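Local coordinates for protein thioesterase (Xanthomonas campestris pv. campestris, PDB 2FUJ) that probably hydrolyses the thioester bond of fatty acyl-CoAs, as a hotdog-fold thioesterase that assembles as a tetramer, at residues A[83-88]-A[110-115]; A[98-101]-A[107-110]. All coordinates share one frame; numbering follows the deposited sequence.

Contact 1: A[83-88]-A[110-115]; sequences FVERLG and DGNVVV
E85 reaches across the face of the sheet to N112 without a direct hydrogen bond. The two residues sit on strands 78-87 and 107-116 of the hotdog sheet. Strand 91-100 runs between these two, and the CA atoms of E85 and N112 are 7.8 Å apart. E85 and R86 both pair with T93 on that middle strand, a classic beta bulge. The chain turns a corner there.

The E85 side chain starts at CB, which points toward segment 110-115. CG lies anti to the backbone N (chi1 -176°), and the chain stays extended through CD. This brings the carboxylate across the N112 side chain, at about a right angle. At the tip, OE1 lies 3.5 Å from N112 CB and 3.4 Å from N112 OD1. The second pair is two acceptors, so no hydrogen bond joins them. Carboxylate and amide planes stand 85° apart.

Water fills the role of donor. One water lies 2.6 Å from E85 OE1, to which it can donate. Its approach to G111 O, at 3.3 Å, is long and weak, and it may not serve both at once. A second water donates to both E85 OE2, at 3.0 Å, and N112 OD1, at 3.3 Å. It bridges the two acceptors.

R86 NH1 forms a salt bridge of 2.9 Å with E85 OE2. This oxygen sits off the guanidinium plane and is not aimed at by an N-H, so the pairing is electrostatic. N112 ND2 makes a weak hydrogen bond to N65 OD1 on strand 58-68, which is consistent with OD1 of N112 being turned to E85 and the water.

The contact is therefore polar and water-mediated. R86 probably favours the charged carboxylate. E85 OE1 and N112 OD1 offer each other no donor, and the second water links the two side chains instead.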
ATOM      1  N   PHE A  83      12.011 -21.438  -5.128  1.00 15.40           N
ATOM      2  CA  PHE A  83      12.592 -22.590  -5.816  1.00 17.51           C
ATOM      3  C   PHE A  83      11.805 -22.901  -7.085  1.00 17.91           C
ATOM      4  O   PHE A  83      10.693 -22.408  -7.271  1.00 16.97           O
ATOM      5  CB  PHE A  83      12.617 -23.820  -4.902  1.00 19.00           C
ATOM      6  CG  PHE A  83      11.291 -24.147  -4.283  1.00 20.79           C
ATOM      7  CD1 PHE A  83      10.796 -23.397  -3.224  1.00 24.52           C
ATOM      8  CD2 PHE A  83      10.524 -25.193  -4.774  1.00 23.33           C
ATOM      9  CE1 PHE A  83       9.545 -23.688  -2.664  1.00 24.20           C
ATOM     10  CE2 PHE A  83       9.278 -25.488  -4.219  1.00 23.57           C
ATOM     11  CZ  PHE A  83       8.791 -24.729  -3.163  1.00 24.18           C
ATOM     12  N   VAL A  84      12.390 -23.709  -7.962  1.00 17.47           N
ATOM     13  CA  VAL A  84      11.726 -24.069  -9.210  1.00 18.44           C
ATOM     14  C   VAL A  84      10.807 -25.267  -8.993  1.00 20.48           C
ATOM     15  O   VAL A  84      11.264 -26.374  -8.708  1.00 20.95           O
ATOM     16  CB  VAL A  84      12.750 -24.416 -10.315  1.00 20.36           C
ATOM     17  CG1 VAL A  84      12.022 -24.800 -11.606  1.00 18.86           C
ATOM     18  CG2 VAL A  84      13.664 -23.232 -10.559  1.00 21.73           C
ATOM     19  N   GLU A  85       9.507 -25.032  -9.116  1.00 18.89           N
ATOM     20  CA  GLU A  85       8.530 -26.089  -8.950  1.00 21.87           C
ATOM     21  C   GLU A  85       8.284 -26.748 -10.298  1.00 21.38           C
ATOM     22  O   GLU A  85       8.183 -27.970 -10.393  1.00 21.21           O
ATOM     23  CB  GLU A  85       7.214 -25.533  -8.416  1.00 24.60           C
ATOM     24  CG  GLU A  85       6.171 -26.604  -8.137  1.00 29.02           C
ATOM     25  CD  GLU A  85       4.822 -26.025  -7.770  1.00 32.00           C
ATOM     26  OE1 GLU A  85       4.746 -25.233  -6.797  1.00 33.39           O
ATOM     27  OE2 GLU A  85       3.830 -26.360  -8.463  1.00 34.39           O
ATOM     28  N   ARG A  86       8.186 -25.931 -11.341  1.00 20.00           N
ATOM     29  CA  ARG A  86       7.957 -26.439 -12.684  1.00 20.05           C
ATOM     30  C   ARG A  86       8.707 -25.585 -13.690  1.00 21.27           C
ATOM     31  O   ARG A  86       8.771 -24.364 -13.553  1.00 20.22           O
ATOM     32  CB  ARG A  86       6.463 -26.413 -13.022  1.00 20.52           C
ATOM     33  CG  ARG A  86       5.574 -27.240 -12.102  1.00 23.57           C
ATOM     34  CD  ARG A  86       4.109 -27.110 -12.496  1.00 27.64           C
ATOM     35  NE  ARG A  86       3.257 -27.994 -11.706  1.00 32.43           N
ATOM     36  CZ  ARG A  86       2.303 -27.581 -10.876  1.00 35.37           C
ATOM     37  NH1 ARG A  86       2.065 -26.284 -10.718  1.00 35.46           N
ATOM     38  NH2 ARG A  86       1.584 -28.467 -10.200  1.00 35.18           N
ATOM     39  N   LEU A  87       9.273 -26.234 -14.698  1.00 21.11           N
ATOM     40  CA  LEU A  87      10.010 -25.551 -15.751  1.00 24.04           C
ATOM     41  C   LEU A  87       9.274 -25.861 -17.041  1.00 24.40           C
ATOM     42  O   LEU A  87       9.185 -27.019 -17.443  1.00 25.27           O
ATOM     43  CB  LEU A  87      11.452 -26.074 -15.813  1.00 26.12           C
ATOM     44  CG  LEU A  87      12.506 -25.368 -16.675  1.00 29.37           C
ATOM     45  CD1 LEU A  87      13.891 -25.812 -16.237  1.00 30.10           C
ATOM     46  CD2 LEU A  87      12.291 -25.685 -18.146  1.00 31.85           C
ATOM     47  N   GLY A  88       8.713 -24.832 -17.666  1.00 24.00           N
ATOM     48  CA  GLY A  88       7.992 -25.028 -18.909  1.00 26.07           C
ATOM     49  C   GLY A  88       8.841 -24.506 -20.046  1.00 26.52           C
ATOM     50  O   GLY A  88       9.971 -24.090 -19.823  1.00 26.96           O
ATOM     51  N   ASP A 110       3.063 -20.923   1.818  1.00 13.11           N
ATOM     52  CA  ASP A 110       3.689 -21.630   0.712  1.00 13.88           C
ATOM     53  C   ASP A 110       2.767 -21.465  -0.484  1.00 14.24           C
ATOM     54  O   ASP A 110       1.746 -20.788  -0.391  1.00 15.94           O
ATOM     55  CB  ASP A 110       3.947 -23.121   1.012  1.00 15.68           C
ATOM     56  CG  ASP A 110       2.718 -23.866   1.508  1.00 18.86           C
ATOM     57  OD1 ASP A 110       1.576 -23.513   1.145  1.00 17.99           O
ATOM     58  OD2 ASP A 110       2.911 -24.847   2.261  1.00 20.92           O
ATOM     59  N   GLY A 111       3.133 -22.073  -1.602  1.00 12.96           N
ATOM     60  CA  GLY A 111       2.350 -21.948  -2.814  1.00 14.30           C
ATOM     61  C   GLY A 111       3.322 -21.633  -3.935  1.00 12.34           C
ATOM     62  O   GLY A 111       4.492 -22.003  -3.859  1.00 11.53           O
ATOM     63  N   ASN A 112       2.859 -20.950  -4.976  1.00 13.51           N
ATOM     64  CA  ASN A 112       3.743 -20.613  -6.080  1.00 13.73           C
ATOM     65  C   ASN A 112       3.258 -19.420  -6.887  1.00 13.78           C
ATOM     66  O   ASN A 112       2.162 -18.905  -6.665  1.00 14.80           O
ATOM     67  CB  ASN A 112       3.889 -21.805  -7.027  1.00 18.15           C
ATOM     68  CG  ASN A 112       2.566 -22.227  -7.625  1.00 21.83           C
ATOM     69  OD1 ASN A 112       1.987 -23.232  -7.221  1.00 26.49           O
ATOM     70  ND2 ASN A 112       2.071 -21.451  -8.580  1.00 18.49           N
ATOM     71  N   VAL A 113       4.105 -18.997  -7.816  1.00 12.93           N
ATOM     72  CA  VAL A 113       3.814 -17.905  -8.730  1.00 13.78           C
ATOM     73  C   VAL A 113       4.236 -18.389 -10.115  1.00 15.55           C
ATOM     74  O   VAL A 113       5.352 -18.888 -10.298  1.00 15.73           O
ATOM     75  CB  VAL A 113       4.615 -16.635  -8.386  1.00 15.77           C
ATOM     76  CG1 VAL A 113       4.331 -15.555  -9.419  1.00 17.26           C
ATOM     77  CG2 VAL A 113       4.253 -16.149  -6.997  1.00 16.10           C
ATOM     78  N   VAL A 114       3.345 -18.257 -11.090  1.00 13.80           N
ATOM     79  CA  VAL A 114       3.654 -18.689 -12.442  1.00 14.75           C
ATOM     80  C   VAL A 114       4.103 -17.495 -13.259  1.00 16.10           C
ATOM     81  O   VAL A 114       3.377 -16.515 -13.386  1.00 17.71           O
ATOM     82  CB  VAL A 114       2.428 -19.331 -13.121  1.00 14.75           C
ATOM     83  CG1 VAL A 114       2.749 -19.651 -14.565  1.00 14.49           C
ATOM     84  CG2 VAL A 114       2.029 -20.595 -12.376  1.00 15.66           C
ATOM     85  N   VAL A 115       5.314 -17.584 -13.794  1.00 15.33           N
ATOM     86  CA  VAL A 115       5.883 -16.519 -14.599  1.00 18.23           C
ATOM     87  C   VAL A 115       6.017 -16.956 -16.050  1.00 19.82           C
ATOM     88  O   VAL A 115       6.387 -18.093 -16.329  1.00 20.58           O
ATOM     89  CB  VAL A 115       7.281 -16.129 -14.083  1.00 17.96           C
ATOM     90  CG1 VAL A 115       7.921 -15.127 -15.024  1.00 19.43           C
ATOM     91  CG2 VAL A 115       7.168 -15.564 -12.677  1.00 17.43           C
TER
HETATM   92  O   HOH W   1       5.066 -25.275  -4.181  1.00 31.42           O
HETATM   93  O   HOH W   2       1.505 -26.391  -6.530  1.00 44.51           O

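Contact 2: A[98-101]-A[107-110]; sequences ILDQ and LYSD
I98 and S109 pair across the antiparallel beta hairpin of strands 91-100 and 107-116, in the sheet of the hotdog fold. The axes of the short strand segments 98-100 and 107-110 approach to 4.8 Å, with their directions at 174°. Y108 and S109 both face I98, a classic beta bulge. The register shifts by one residue, and L99 pairs with L107 in a non-hydrogen-bonded pair.

In the backbone, I98 N donates to S109 O at 2.8 Å. I98 O takes Y108 N at 2.9 Å, nearly head-on to the carbonyl. The same oxygen also receives a weak bond from S109 N, at 3.5 Å. One carbonyl thus serves both residues of the bulge.

Van der Waals contacts lie on two faces. L99 CD2 touches L107 CD1 at 3.7 Å on one, an apolar pair. On the other, I98 CD1 rests 4.0 Å from S109 OG, and both side chains meet Y33 of helix 30-47, the helix packed on this face. S109 OG is itself hydrogen-bonded to H96.

The polar side-chain contact is D100 with Y108. CG of Y108 lies beside its backbone N (chi1 -67°), and the ring runs along segment 98-101, with CE1 3.6 Å from D100 CB. D100 OD2 accepts from the backbone N atoms of K102 and D103 in the turn. The carboxylate thus links the turn to the ring. Y108 OH donates to D100 OD1 at 2.5 Å, meeting this oxygen on its anti side and 16° out of the carboxylate plane.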
ATOM      1  N   ILE A  98       7.458 -18.880   2.879  1.00 12.56           N
ATOM      2  CA  ILE A  98       7.757 -17.668   3.628  1.00 12.29           C
ATOM      3  C   ILE A  98       7.917 -18.116   5.079  1.00 12.74           C
ATOM      4  O   ILE A  98       6.966 -18.549   5.721  1.00 12.84           O
ATOM      5  CB  ILE A  98       6.629 -16.633   3.476  1.00 12.90           C
ATOM      6  CG1 ILE A  98       6.556 -16.181   2.010  1.00 14.99           C
ATOM      7  CG2 ILE A  98       6.880 -15.442   4.397  1.00 12.45           C
ATOM      8  CD1 ILE A  98       5.286 -15.421   1.634  1.00 16.22           C
ATOM      9  N   LEU A  99       9.148 -18.032   5.577  1.00 12.08           N
ATOM     10  CA  LEU A  99       9.454 -18.474   6.935  1.00 12.86           C
ATOM     11  C   LEU A  99       9.826 -17.338   7.869  1.00 12.68           C
ATOM     12  O   LEU A  99      10.129 -16.234   7.437  1.00 12.81           O
ATOM     13  CB  LEU A  99      10.622 -19.466   6.897  1.00 13.59           C
ATOM     14  CG  LEU A  99      10.577 -20.495   5.766  1.00 17.01           C
ATOM     15  CD1 LEU A  99      11.975 -21.028   5.500  1.00 16.46           C
ATOM     16  CD2 LEU A  99       9.600 -21.604   6.116  1.00 17.92           C
ATOM     17  N   ASP A 100       9.819 -17.633   9.162  1.00 13.83           N
ATOM     18  CA  ASP A 100      10.182 -16.639  10.160  1.00 13.87           C
ATOM     19  C   ASP A 100      11.709 -16.613  10.252  1.00 14.22           C
ATOM     20  O   ASP A 100      12.338 -17.659  10.355  1.00 14.92           O
ATOM     21  CB  ASP A 100       9.604 -17.034  11.510  1.00 15.23           C
ATOM     22  CG  ASP A 100       9.795 -15.968  12.551  1.00 18.19           C
ATOM     23  OD1 ASP A 100       8.878 -15.140  12.724  1.00 16.40           O
ATOM     24  OD2 ASP A 100      10.871 -15.957  13.185  1.00 20.17           O
ATOM     25  N   GLN A 101      12.303 -15.425  10.225  1.00 13.96           N
ATOM     26  CA  GLN A 101      13.756 -15.317  10.296  1.00 16.40           C
ATOM     27  C   GLN A 101      14.374 -15.920  11.554  1.00 16.92           C
ATOM     28  O   GLN A 101      15.450 -16.521  11.498  1.00 17.38           O
ATOM     29  CB  GLN A 101      14.198 -13.852  10.178  1.00 15.94           C
ATOM     30  CG  GLN A 101      14.319 -13.351   8.760  1.00 17.02           C
ATOM     31  CD  GLN A 101      14.859 -11.935   8.682  1.00 18.31           C
ATOM     32  OE1 GLN A 101      14.720 -11.262   7.661  1.00 19.82           O
ATOM     33  NE2 GLN A 101      15.487 -11.479   9.760  1.00 16.93           N
ATOM     34  N   LEU A 107       6.355 -21.716   9.423  1.00 13.82           N
ATOM     35  CA  LEU A 107       5.937 -21.489   8.049  1.00 15.12           C
ATOM     36  C   LEU A 107       4.690 -20.617   7.974  1.00 13.59           C
ATOM     37  O   LEU A 107       3.615 -21.020   8.404  1.00 14.38           O
ATOM     38  CB  LEU A 107       5.667 -22.838   7.366  1.00 15.60           C
ATOM     39  CG  LEU A 107       5.113 -22.849   5.938  1.00 17.48           C
ATOM     40  CD1 LEU A 107       6.142 -22.290   4.971  1.00 13.68           C
ATOM     41  CD2 LEU A 107       4.748 -24.279   5.550  1.00 17.30           C
ATOM     42  N   TYR A 108       4.840 -19.422   7.412  1.00 11.32           N
ATOM     43  CA  TYR A 108       3.718 -18.509   7.289  1.00 11.54           C
ATOM     44  C   TYR A 108       2.932 -18.761   6.020  1.00 10.55           C
ATOM     45  O   TYR A 108       1.726 -18.548   5.982  1.00 11.31           O
ATOM     46  CB  TYR A 108       4.204 -17.062   7.286  1.00 10.87           C
ATOM     47  CG  TYR A 108       4.796 -16.615   8.599  1.00 10.68           C
ATOM     48  CD1 TYR A 108       6.141 -16.268   8.695  1.00 12.89           C
ATOM     49  CD2 TYR A 108       4.007 -16.517   9.738  1.00 12.57           C
ATOM     50  CE1 TYR A 108       6.683 -15.825   9.893  1.00 13.27           C
ATOM     51  CE2 TYR A 108       4.540 -16.079  10.944  1.00 13.15           C
ATOM     52  CZ  TYR A 108       5.878 -15.733  11.012  1.00 12.10           C
ATOM     53  OH  TYR A 108       6.412 -15.277  12.195  1.00 15.19           O
ATOM     54  N   SER A 109       3.614 -19.218   4.979  1.00 12.97           N
ATOM     55  CA  SER A 109       2.944 -19.449   3.709  1.00 13.24           C
ATOM     56  C   SER A 109       3.767 -20.198   2.679  1.00 14.25           C
ATOM     57  O   SER A 109       5.000 -20.145   2.676  1.00 14.19           O
ATOM     58  CB  SER A 109       2.509 -18.101   3.115  1.00 14.98           C
ATOM     59  OG  SER A 109       2.389 -18.137   1.698  1.00 16.35           O
ATOM     60  N   ASP A 110       3.063 -20.923   1.818  1.00 13.11           N
ATOM     61  CA  ASP A 110       3.689 -21.630   0.712  1.00 13.88           C
ATOM     62  C   ASP A 110       2.767 -21.465  -0.484  1.00 14.24           C
ATOM     63  O   ASP A 110       1.746 -20.788  -0.391  1.00 15.94           O
ATOM     64  CB  ASP A 110       3.947 -23.121   1.012  1.00 15.68           C
ATOM     65  CG  ASP A 110       2.718 -23.866   1.508  1.00 18.86           C
ATOM     66  OD1 ASP A 110       1.576 -23.513   1.145  1.00 17.99           O
ATOM     67  OD2 ASP A 110       2.911 -24.847   2.261  1.00 20.92           O
TER

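Overall arrangement
Contacts 1 and 2 share strand 107-116, and their segments overlap at D110. Their centres are 16 Å apart, and apart from the shared residue they do not meet. Contact 2 closes the hairpin between neighbouring strands 91-100 and 107-116, near the turn. Contact 1 lies further along strand 107-116 and spans strand 91-100 to reach 78-87. The two differ in character: contact 2 is buried, while contact 1 is at the surface and bridged by water. At the overlap, D110 OD1 is hydrogen-bonded to N67 ND2, tying strand 107-116 to its other neighbour, 58-68. No other subunit of the tetramer touches either contact.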